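Local coordinates for protein Rubredoxin\:oxygen oxidoreductase (Desulfovibrio gigas, PDB 1E5D) that catalyses the four-electron reduction of dioxygen to two water molecules, using a mu-oxo-diiron centre and flavin mononucleotide, at residues V256-S261 / M287-C292; Y26-M31 / H293-M298; T369-K374 / E383-M388. One frame throughout, in Å; residues are numbered along the deposited sequence. Where two conformers were deposited one is given.

Contact 1 of 3, residues V256-S261 / M287-C292; sequences VIFYDS and MWCKAC. With FMN (flavin mononucleotide), chain C.
The indole of Trp288 has a group on each face: the phenol end of Tyr259 on one and, offset toward the rim, Lys290 CB 3.3 Å above the other. The two rings are nearly parallel (planes at 19°) but slid apart, so they barely overlap, the closest pair being Tyr259 CZ and Trp288 CD1 at 3.6 Å. Tyr259 O and Asp260 OD1 border the indole edge. Tyr259 and Trp288 belong to neighbouring parallel strands of the flavodoxin-like sheet, 254-259 and 283-288, joined through helix 265-279 as a beta-alpha-beta unit. Met287 N donates to Ile257 O at 2.7 Å, a straight bond, and Cys289 N donates to Tyr259 O at 3.0 Å; the bond from Tyr259 N to Met287 O between them is weak. On the other sheet face Phe258 and Met287 meet through their CB atoms, and the Cys289 sulfur approaches the Phe258 ring obliquely.

Past the strand ends Asp260 OD1 collects three donors. Trp288 NE1 comes at 3.0 Å from above the carboxylate plane, Lys290 NZ makes a salt bridge on the syn side, and Ser261 N bonds at 2.7 Å. Asp260 reaches these groups because its CG is turned anti to the backbone N (chi1 -159°). Lys290 NZ also bonds Gly25 O of the second subunit. The segment leads into the flavin phosphate site, where Ser261 OG donates to FMN O1P at 2.7 Å.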
loop_
_atom_site.group_PDB
_atom_site.type_symbol
_atom_site.label_atom_id
_atom_site.label_comp_id
_atom_site.label_asym_id
_atom_site.label_seq_id
_atom_site.Cartn_x
_atom_site.Cartn_y
_atom_site.Cartn_z
ATOM N N VAL A 256 -17.786 -2.279 8.638
ATOM C CA VAL A 256 -16.799 -2.352 7.590
ATOM C C VAL A 256 -15.726 -3.350 8.020
ATOM O O VAL A 256 -15.034 -3.165 9.021
ATOM C CB VAL A 256 -16.107 -1.007 7.314
ATOM C CG1 VAL A 256 -14.880 -1.229 6.428
ATOM C CG2 VAL A 256 -17.059 -0.012 6.684
ATOM N N ILE A 257 -15.604 -4.416 7.252
ATOM C CA ILE A 257 -14.555 -5.400 7.457
ATOM C C ILE A 257 -13.506 -5.255 6.362
ATOM O O ILE A 257 -13.804 -5.354 5.167
ATOM C CB ILE A 257 -15.123 -6.825 7.436
ATOM C CG1 ILE A 257 -16.174 -7.102 8.511
ATOM C CG2 ILE A 257 -13.992 -7.838 7.499
ATOM C CD1 ILE A 257 -17.066 -8.289 8.199
ATOM N N PHE A 258 -12.251 -5.003 6.721
ATOM C CA PHE A 258 -11.241 -4.955 5.656
ATOM C C PHE A 258 -10.088 -5.853 6.089
ATOM O O PHE A 258 -9.733 -5.969 7.254
ATOM C CB PHE A 258 -10.825 -3.543 5.329
ATOM C CG PHE A 258 -9.877 -2.776 6.211
ATOM C CD1 PHE A 258 -8.506 -2.917 6.070
ATOM C CD2 PHE A 258 -10.328 -1.899 7.175
ATOM C CE1 PHE A 258 -7.605 -2.211 6.841
ATOM C CE2 PHE A 258 -9.434 -1.187 7.959
ATOM C CZ PHE A 258 -8.064 -1.336 7.802
ATOM N N TYR A 259 -9.530 -6.521 5.094
ATOM C CA TYR A 259 -8.544 -7.558 5.297
ATOM C C TYR A 259 -7.672 -7.639 4.050
ATOM O O TYR A 259 -8.027 -7.102 3.002
ATOM C CB TYR A 259 -9.239 -8.918 5.547
ATOM C CG TYR A 259 -9.699 -9.506 4.222
ATOM C CD1 TYR A 259 -10.804 -8.965 3.573
ATOM C CD2 TYR A 259 -9.049 -10.578 3.614
ATOM C CE1 TYR A 259 -11.249 -9.476 2.363
ATOM C CE2 TYR A 259 -9.478 -11.086 2.404
ATOM C CZ TYR A 259 -10.583 -10.531 1.778
ATOM O OH TYR A 259 -10.995 -11.060 0.579
ATOM N N ASP A 260 -6.587 -8.378 4.186
ATOM C CA ASP A 260 -5.831 -8.914 3.069
ATOM C C ASP A 260 -5.454 -10.344 3.444
ATOM O O ASP A 260 -5.616 -10.760 4.595
ATOM C CB ASP A 260 -4.620 -8.068 2.726
ATOM C CG ASP A 260 -4.142 -8.302 1.306
ATOM O OD1 ASP A 260 -4.717 -9.178 0.623
ATOM O OD2 ASP A 260 -3.194 -7.627 0.875
ATOM N N SER A 261 -4.982 -11.114 2.476
ATOM C CA SER A 261 -4.753 -12.538 2.731
ATOM C C SER A 261 -3.867 -13.128 1.651
ATOM O O SER A 261 -3.860 -12.630 0.520
ATOM C CB SER A 261 -6.100 -13.247 2.778
ATOM O OG SER A 261 -5.935 -14.632 3.027
ATOM N N MET A 287 -14.434 -5.511 2.570
ATOM C CA MET A 287 -13.535 -4.933 1.579
ATOM C C MET A 287 -12.125 -5.508 1.610
ATOM O O MET A 287 -11.421 -5.428 2.611
ATOM C CB MET A 287 -13.483 -3.405 1.789
ATOM C CG MET A 287 -14.884 -2.824 1.960
ATOM S SD MET A 287 -14.883 -1.046 2.276
ATOM C CE MET A 287 -14.672 -0.448 0.602
ATOM N N TRP A 288 -11.708 -6.078 0.491
ATOM C CA TRP A 288 -10.377 -6.598 0.239
ATOM C C TRP A 288 -9.395 -5.493 -0.117
ATOM O O TRP A 288 -9.609 -4.754 -1.078
ATOM C CB TRP A 288 -10.472 -7.608 -0.904
ATOM C CG TRP A 288 -9.231 -8.386 -1.185
ATOM C CD1 TRP A 288 -8.244 -8.669 -0.293
ATOM C CD2 TRP A 288 -8.835 -8.984 -2.422
ATOM N NE1 TRP A 288 -7.256 -9.405 -0.902
ATOM C CE2 TRP A 288 -7.596 -9.615 -2.207
ATOM C CE3 TRP A 288 -9.400 -9.058 -3.699
ATOM C CZ2 TRP A 288 -6.905 -10.306 -3.207
ATOM C CZ3 TRP A 288 -8.719 -9.743 -4.689
ATOM C CH2 TRP A 288 -7.482 -10.361 -4.445
ATOM N N CYS A 289 -8.307 -5.344 0.628
ATOM C CA CYS A 289 -7.339 -4.296 0.331
ATOM C C CYS A 289 -6.715 -4.422 -1.049
ATOM O O CYS A 289 -6.191 -3.459 -1.603
ATOM C CB CYS A 289 -6.194 -4.299 1.358
ATOM S SG CYS A 289 -6.719 -3.755 2.991
ATOM N N LYS A 290 -6.732 -5.611 -1.646
ATOM C CA LYS A 290 -6.119 -5.699 -2.975
ATOM C C LYS A 290 -7.069 -5.165 -4.043
ATOM O O LYS A 290 -6.609 -4.883 -5.147
ATOM C CB LYS A 290 -5.725 -7.135 -3.290
ATOM C CG LYS A 290 -4.244 -7.397 -3.444
ATOM C CD LYS A 290 -3.618 -7.959 -2.189
ATOM C CE LYS A 290 -2.587 -9.028 -2.522
ATOM N NZ LYS A 290 -2.679 -10.152 -1.543
ATOM N N ALA A 291 -8.346 -5.016 -3.726
ATOM C CA ALA A 291 -9.384 -4.547 -4.624
ATOM C C ALA A 291 -9.926 -3.172 -4.265
ATOM O O ALA A 291 -10.671 -2.550 -5.019
ATOM C CB ALA A 291 -10.555 -5.536 -4.614
ATOM N N CYS A 292 -9.605 -2.647 -3.086
ATOM C CA CYS A 292 -10.218 -1.387 -2.673
ATOM C C CYS A 292 -9.173 -0.366 -2.266
ATOM O O CYS A 292 -8.311 -0.626 -1.434
ATOM C CB CYS A 292 -11.172 -1.584 -1.493
ATOM S SG CYS A 292 -12.552 -2.710 -1.807
HETATM N N1 FMN C . 3.161 -17.077 10.053
HETATM C C2 FMN C . 3.707 -16.709 11.203
HETATM O O2 FMN C . 3.375 -17.180 12.258
HETATM N N3 FMN C . 4.721 -15.716 11.262
HETATM C C4 FMN C . 5.433 -15.382 10.124
HETATM O O4 FMN C . 6.272 -14.506 10.222
HETATM C C4A FMN C . 4.868 -15.822 8.857
HETATM N N5 FMN C . 5.262 -15.251 7.696
HETATM C C5A FMN C . 4.929 -15.929 6.547
HETATM C C6 FMN C . 5.438 -15.428 5.322
HETATM C C7 FMN C . 4.959 -15.878 4.115
HETATM C C7M FMN C . 5.296 -15.129 2.854
HETATM C C8 FMN C . 3.885 -16.852 4.087
HETATM C C8M FMN C . 3.505 -17.519 2.785
HETATM C C9 FMN C . 3.525 -17.491 5.283
HETATM C C9A FMN C . 3.885 -16.893 6.493
HETATM N N10 FMN C . 3.264 -17.216 7.739
HETATM C C10 FMN C . 3.764 -16.770 8.886
HETATM C "C1'" FMN C . 2.211 -18.259 7.713
HETATM C "C2'" FMN C . 0.834 -17.646 7.354
HETATM O "O2'" FMN C . 0.460 -16.678 8.327
HETATM C "C3'" FMN C . -0.141 -18.813 7.367
HETATM O "O3'" FMN C . 0.052 -19.506 6.137
HETATM C "C4'" FMN C . -1.590 -18.324 7.438
HETATM O "O4'" FMN C . -2.484 -19.448 7.417
HETATM C "C5'" FMN C . -1.817 -17.420 6.246
HETATM O "O5'" FMN C . -3.304 -16.913 6.267
HETATM P P FMN C . -4.017 -16.515 4.981
HETATM O O1P FMN C . -5.173 -15.606 5.405
HETATM O O2P FMN C . -3.147 -15.976 4.036
HETATM O O3P FMN C . -4.582 -17.706 4.355
#

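Contact 2 of 3, residues Y26-M31 / H293-M298; sequences YTLSPM and HHSQIM
Leu28 lies over one face of the His293 imidazole, its CG 3.6 Å from the ring centroid and only 17° off the ring normal, which is the geometry of a CH-pi contact. CD1 runs on past the ring to His293 CB, while Leu28 CD2 lies over the CD2-NE2 bond of the imidazole, on the same face as CG. The opposite face of that ring is met by His294 ND1, so His293 is held between a leucine from the other segment and its own neighbour in sequence. Its rotation is fixed further by ND1, which accepts from Ser295 N at 3.0 Å and is hydrogen-bonded to Ser295 OG at 2.7 Å.

Ser295 directs its hydroxyl to the 26-31 segment because OG is placed between its backbone N and carbonyl carbon (chi1 61°). Ser295 OG takes the N-H of Leu28 directly, at 3.3 Å from Leu28 N, and is linked to its C=O through a water. Two residues earlier, Tyr26 O accepts from His294 NE2 at 3.1 Å, the donor tilted 24° from the carbonyl plane. Tyr321 of the second subunit meets the His294 ring edge-to-face.

The bond from Ser295 N marks His293 as the N-cap of helix 294-302. Tyr26 and Thr27 both face Phe23 across strands 22-23 and 27-28, a classic beta bulge. The Tyr26 side chain starts out away from the helix; it belongs to the oxygen pocket beside the diiron centre and touches FMN. The contact is therefore a junction between the lactamase-like and flavodoxin-like parts, at the rim of the dioxygen-reducing site.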
loop_
_atom_site.group_PDB
_atom_site.type_symbol
_atom_site.label_atom_id
_atom_site.label_comp_id
_atom_site.label_asym_id
_atom_site.label_seq_id
_atom_site.Cartn_x
_atom_site.Cartn_y
_atom_site.Cartn_z
ATOM N N TYR A 26 -3.144 11.412 -2.743
ATOM C CA TYR A 26 -3.548 10.745 -1.493
ATOM C C TYR A 26 -4.868 10.009 -1.649
ATOM O O TYR A 26 -5.056 8.989 -0.981
ATOM C CB TYR A 26 -3.584 11.747 -0.334
ATOM C CG TYR A 26 -4.714 12.749 -0.342
ATOM C CD1 TYR A 26 -4.597 13.957 -1.016
ATOM C CD2 TYR A 26 -5.915 12.505 0.321
ATOM C CE1 TYR A 26 -5.628 14.878 -1.026
ATOM C CE2 TYR A 26 -6.955 13.412 0.319
ATOM C CZ TYR A 26 -6.802 14.605 -0.361
ATOM O OH TYR A 26 -7.821 15.533 -0.386
ATOM N N THR A 27 -5.774 10.475 -2.510
ATOM C CA THR A 27 -7.068 9.800 -2.625
ATOM C C THR A 27 -7.498 9.564 -4.063
ATOM O O THR A 27 -6.824 9.964 -5.008
ATOM C CB THR A 27 -8.144 10.625 -1.883
ATOM O OG1 THR A 27 -9.413 9.959 -1.952
ATOM C CG2 THR A 27 -8.327 11.984 -2.533
ATOM N N LEU A 28 -8.643 8.911 -4.268
ATOM C CA LEU A 28 -9.171 8.736 -5.609
ATOM C C LEU A 28 -10.319 9.695 -5.930
ATOM O O LEU A 28 -11.132 9.999 -5.062
ATOM C CB LEU A 28 -9.711 7.324 -5.826
ATOM C CG LEU A 28 -8.725 6.170 -5.692
ATOM C CD1 LEU A 28 -9.446 4.873 -6.022
ATOM C CD2 LEU A 28 -7.511 6.372 -6.583
ATOM N N SER A 29 -10.359 10.120 -7.184
ATOM C CA SER A 29 -11.431 10.941 -7.724
ATOM C C SER A 29 -12.071 10.230 -8.920
ATOM O O SER A 29 -11.860 10.567 -10.073
ATOM C CB SER A 29 -10.902 12.310 -8.127
ATOM O OG SER A 29 -10.221 12.247 -9.365
ATOM N N PRO A 30 -12.857 9.214 -8.586
ATOM C CA PRO A 30 -13.418 8.308 -9.580
ATOM C C PRO A 30 -14.324 9.031 -10.574
ATOM O O PRO A 30 -14.564 8.526 -11.670
ATOM C CB PRO A 30 -14.250 7.322 -8.766
ATOM C CG PRO A 30 -13.973 7.591 -7.332
ATOM C CD PRO A 30 -13.256 8.891 -7.206
ATOM N N MET A 31 -14.817 10.201 -10.191
ATOM C CA MET A 31 -15.706 10.982 -11.041
ATOM C C MET A 31 -14.998 12.208 -11.584
ATOM O O MET A 31 -15.609 13.156 -12.077
ATOM C CB MET A 31 -16.943 11.419 -10.257
ATOM C CG MET A 31 -18.135 10.484 -10.399
ATOM S SD MET A 31 -19.481 10.886 -9.269
ATOM C CE MET A 31 -18.607 10.904 -7.702
ATOM N N HIS A 293 -9.260 0.816 -2.857
ATOM C CA HIS A 293 -8.289 1.837 -2.470
ATOM C C HIS A 293 -8.432 2.135 -0.984
ATOM O O HIS A 293 -9.526 1.950 -0.428
ATOM C CB HIS A 293 -8.507 3.101 -3.304
ATOM C CG HIS A 293 -7.316 4.006 -3.299
ATOM N ND1 HIS A 293 -7.274 5.165 -2.559
ATOM C CD2 HIS A 293 -6.129 3.924 -3.934
ATOM C CE1 HIS A 293 -6.111 5.763 -2.743
ATOM N NE2 HIS A 293 -5.393 5.025 -3.575
ATOM N N HIS A 294 -7.354 2.595 -0.354
ATOM C CA HIS A 294 -7.490 3.029 1.041
ATOM C C HIS A 294 -8.521 4.148 1.158
ATOM O O HIS A 294 -9.249 4.264 2.143
ATOM C CB HIS A 294 -6.160 3.474 1.628
ATOM C CG HIS A 294 -5.314 4.423 0.856
ATOM N ND1 HIS A 294 -4.234 3.992 0.109
ATOM C CD2 HIS A 294 -5.346 5.767 0.715
ATOM C CE1 HIS A 294 -3.654 5.034 -0.465
ATOM N NE2 HIS A 294 -4.311 6.126 -0.115
ATOM N N SER A 295 -8.618 5.006 0.141
ATOM C CA SER A 295 -9.565 6.112 0.280
ATOM C C SER A 295 -10.989 5.566 0.292
ATOM O O SER A 295 -11.840 6.104 1.012
ATOM C CB SER A 295 -9.350 7.140 -0.819
ATOM O OG SER A 295 -9.552 6.594 -2.109
ATOM N N GLN A 296 -11.242 4.514 -0.472
ATOM C CA GLN A 296 -12.547 3.877 -0.554
ATOM C C GLN A 296 -12.972 3.292 0.790
ATOM O O GLN A 296 -14.090 3.457 1.254
ATOM C CB GLN A 296 -12.565 2.712 -1.546
ATOM C CG GLN A 296 -13.355 2.940 -2.823
ATOM C CD GLN A 296 -12.445 2.762 -4.029
ATOM O OE1 GLN A 296 -12.491 1.757 -4.733
ATOM N NE2 GLN A 296 -11.596 3.764 -4.246
ATOM N N ILE A 297 -12.024 2.569 1.388
ATOM C CA ILE A 297 -12.346 1.968 2.681
ATOM C C ILE A 297 -12.706 3.079 3.657
ATOM O O ILE A 297 -13.637 2.977 4.451
ATOM C CB ILE A 297 -11.173 1.114 3.180
ATOM C CG1 ILE A 297 -10.991 -0.155 2.343
ATOM C CG2 ILE A 297 -11.327 0.794 4.658
ATOM C CD1 ILE A 297 -9.580 -0.685 2.283
ATOM N N MET A 298 -11.950 4.172 3.567
ATOM C CA MET A 298 -12.194 5.291 4.473
ATOM C C MET A 298 -13.604 5.833 4.291
ATOM O O MET A 298 -14.308 6.134 5.246
ATOM C CB MET A 298 -11.167 6.401 4.248
ATOM C CG MET A 298 -11.358 7.614 5.147
ATOM S SD MET A 298 -11.141 7.181 6.893
ATOM C CE MET A 298 -12.138 8.462 7.661
HETATM O O HOH W 1 -11.957 7.896 -3.252
#

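Contact 3 of 3, residues T369-K374 / E383-M388; sequences TPVKVK and EQLKTM
In the helix that packs Leu385 and Met388 against Val371, Glu383 O is gripped twice by one residue: Thr387 N bonds it at 3.0 Å and Thr387 OG1 at 3.1 Å, the two donors arriving from opposite faces of the carbonyl plane. The hydroxyl thus doubles the regular helical bond.

Across the interface no direct hydrogen bond joins the segments, and the evidence for association is apolar. Val371 alone supplies most of the strand's share, its two methyls dividing the work. CG1, anti to the backbone N (chi1 177°), lies against Leu385 and the side of Gln384, whereas CG2 meets Met388 SD at 3.7 Å. Leu385 brings its CD2 branch to within 3.7 Å of Val371 CB, the two side chains passing at a slant. Met388 is stretched out beyond CG and runs alongside Val371 in the opposite sense, which carries its CE past the valine to the residues just before the strand, 3.6 Å from Thr369 O and 3.7 Å from Pro370 CA. At the other end a water donates to Gln384 OE1 at 3.3 Å and only weakly to Lys372 O, a loose polar bridge at the margin of the apolar patch.

Strand 371-374 and helix segment 383-388 are almost antiparallel, at 168°, with axes 9.1 Å apart. Leu385 continues inward to Met269 and Leu273 of helix 265-279, so both helices cover the same sheet face. This is the closing beta-alpha unit of the flavodoxin-like fold, in which the last edge strand is backed by the C-terminal helix 379-400.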
loop_
_atom_site.group_PDB
_atom_site.type_symbol
_atom_site.label_atom_id
_atom_site.label_comp_id
_atom_site.label_asym_id
_atom_site.label_seq_id
_atom_site.Cartn_x
_atom_site.Cartn_y
_atom_site.Cartn_z
ATOM N N THR A 369 -12.142 -9.760 22.133
ATOM C CA THR A 369 -10.781 -10.227 21.963
ATOM C C THR A 369 -10.564 -10.653 20.517
ATOM O O THR A 369 -11.449 -11.305 19.956
ATOM C CB THR A 369 -10.493 -11.426 22.886
ATOM O OG1 THR A 369 -11.631 -11.665 23.727
ATOM C CG2 THR A 369 -9.328 -11.121 23.810
ATOM N N PRO A 370 -9.450 -10.298 19.903
ATOM C CA PRO A 370 -9.177 -10.738 18.533
ATOM C C PRO A 370 -9.177 -12.256 18.426
ATOM O O PRO A 370 -8.637 -12.944 19.290
ATOM C CB PRO A 370 -7.768 -10.198 18.249
ATOM C CG PRO A 370 -7.683 -9.000 19.145
ATOM C CD PRO A 370 -8.373 -9.430 20.414
ATOM N N VAL A 371 -9.792 -12.725 17.346
ATOM C CA VAL A 371 -9.775 -14.132 16.982
ATOM C C VAL A 371 -8.579 -14.416 16.076
ATOM O O VAL A 371 -8.412 -13.852 14.997
ATOM C CB VAL A 371 -11.078 -14.549 16.284
ATOM C CG1 VAL A 371 -11.006 -16.002 15.835
ATOM C CG2 VAL A 371 -12.259 -14.319 17.213
ATOM N N LYS A 372 -7.708 -15.308 16.538
ATOM C CA LYS A 372 -6.591 -15.761 15.721
ATOM C C LYS A 372 -6.671 -17.278 15.554
ATOM O O LYS A 372 -7.076 -18.005 16.453
ATOM C CB LYS A 372 -5.263 -15.336 16.331
ATOM C CG LYS A 372 -4.702 -16.252 17.402
ATOM C CD LYS A 372 -4.003 -15.460 18.494
ATOM C CE LYS A 372 -2.630 -16.021 18.822
ATOM N NZ LYS A 372 -1.871 -15.101 19.722
ATOM N N VAL A 373 -6.282 -17.753 14.382
ATOM C CA VAL A 373 -6.361 -19.156 14.027
ATOM C C VAL A 373 -5.060 -19.656 13.410
ATOM O O VAL A 373 -4.501 -18.992 12.538
ATOM C CB VAL A 373 -7.494 -19.411 13.013
ATOM C CG1 VAL A 373 -7.518 -20.877 12.609
ATOM C CG2 VAL A 373 -8.826 -18.970 13.595
ATOM N N LYS A 374 -4.592 -20.821 13.852
ATOM C CA LYS A 374 -3.411 -21.397 13.219
ATOM C C LYS A 374 -3.809 -21.937 11.849
ATOM O O LYS A 374 -4.606 -22.871 11.730
ATOM C CB LYS A 374 -2.782 -22.498 14.061
ATOM C CG LYS A 374 -1.455 -23.017 13.532
ATOM C CD LYS A 374 -0.430 -23.195 14.642
ATOM C CE LYS A 374 -0.172 -24.663 14.938
ATOM N NZ LYS A 374 0.757 -25.304 13.963
ATOM N N GLU A 383 -17.083 -20.717 15.110
ATOM C CA GLU A 383 -17.885 -20.436 16.293
ATOM C C GLU A 383 -17.312 -19.223 17.011
ATOM O O GLU A 383 -18.031 -18.314 17.422
ATOM C CB GLU A 383 -17.926 -21.630 17.245
ATOM C CG GLU A 383 -18.999 -22.658 16.897
ATOM C CD GLU A 383 -20.240 -21.989 16.332
ATOM O OE1 GLU A 383 -20.902 -21.251 17.091
ATOM O OE2 GLU A 383 -20.531 -22.201 15.135
ATOM N N GLN A 384 -15.983 -19.226 17.145
ATOM C CA GLN A 384 -15.348 -18.075 17.793
ATOM C C GLN A 384 -15.694 -16.773 17.083
ATOM O O GLN A 384 -16.010 -15.752 17.701
ATOM C CB GLN A 384 -13.840 -18.273 17.808
ATOM C CG GLN A 384 -13.337 -19.186 18.912
ATOM C CD GLN A 384 -11.969 -18.709 19.381
ATOM O OE1 GLN A 384 -10.972 -18.836 18.669
ATOM N NE2 GLN A 384 -11.943 -18.148 20.584
ATOM N N LEU A 385 -15.641 -16.791 15.748
ATOM C CA LEU A 385 -15.867 -15.529 15.041
ATOM C C LEU A 385 -17.296 -15.041 15.205
ATOM O O LEU A 385 -17.485 -13.850 15.483
ATOM C CB LEU A 385 -15.462 -15.711 13.572
ATOM C CG LEU A 385 -13.939 -15.823 13.394
ATOM C CD1 LEU A 385 -13.581 -16.663 12.187
ATOM C CD2 LEU A 385 -13.333 -14.430 13.302
ATOM N N LYS A 386 -18.276 -15.925 15.050
ATOM C CA LYS A 386 -19.683 -15.562 15.232
ATOM C C LYS A 386 -19.900 -14.937 16.607
ATOM O O LYS A 386 -20.613 -13.958 16.819
ATOM C CB LYS A 386 -20.572 -16.785 15.054
ATOM C CG LYS A 386 -21.892 -16.721 15.799
ATOM C CD LYS A 386 -22.293 -18.086 16.343
ATOM C CE LYS A 386 -23.491 -17.992 17.278
ATOM N NZ LYS A 386 -23.097 -18.146 18.707
ATOM N N THR A 387 -19.232 -15.545 17.582
ATOM C CA THR A 387 -19.216 -15.010 18.932
ATOM C C THR A 387 -18.606 -13.614 18.923
ATOM O O THR A 387 -19.159 -12.676 19.500
ATOM C CB THR A 387 -18.407 -15.915 19.881
ATOM O OG1 THR A 387 -19.135 -17.125 20.120
ATOM C CG2 THR A 387 -18.201 -15.254 21.233
ATOM N N MET A 388 -17.463 -13.479 18.252
ATOM C CA MET A 388 -16.817 -12.169 18.148
ATOM C C MET A 388 -17.758 -11.140 17.531
ATOM O O MET A 388 -17.941 -10.051 18.076
ATOM C CB MET A 388 -15.532 -12.276 17.328
ATOM C CG MET A 388 -14.601 -11.090 17.487
ATOM S SD MET A 388 -13.363 -10.984 16.173
ATOM C CE MET A 388 -12.304 -9.698 16.846
HETATM O O HOH W 2 -8.349 -17.045 19.524
#

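From the N terminus, the segment 26-31 opens the longest loop, which contact 2 closes only at 293-298, after the whole intervening lactamase-like part and the start of the flavodoxin-like part. Contact 1 is nested inside that loop: it opens at 256-261 and closes at 287-292, directly before helix 294-302. The two touch, with Phe258 CD2 3.8 Å from Ile297 CG2 and Met287 CE against the helix backbone. Contact 3 follows in series, its short loop lying wholly after both others. Contacts 1 and 3 reach the same parallel sheet, contact 1 at its 283-288 edge and contact 3 at its 371-374 edge, while contact 2 ties the flavodoxin-like part to the diiron part.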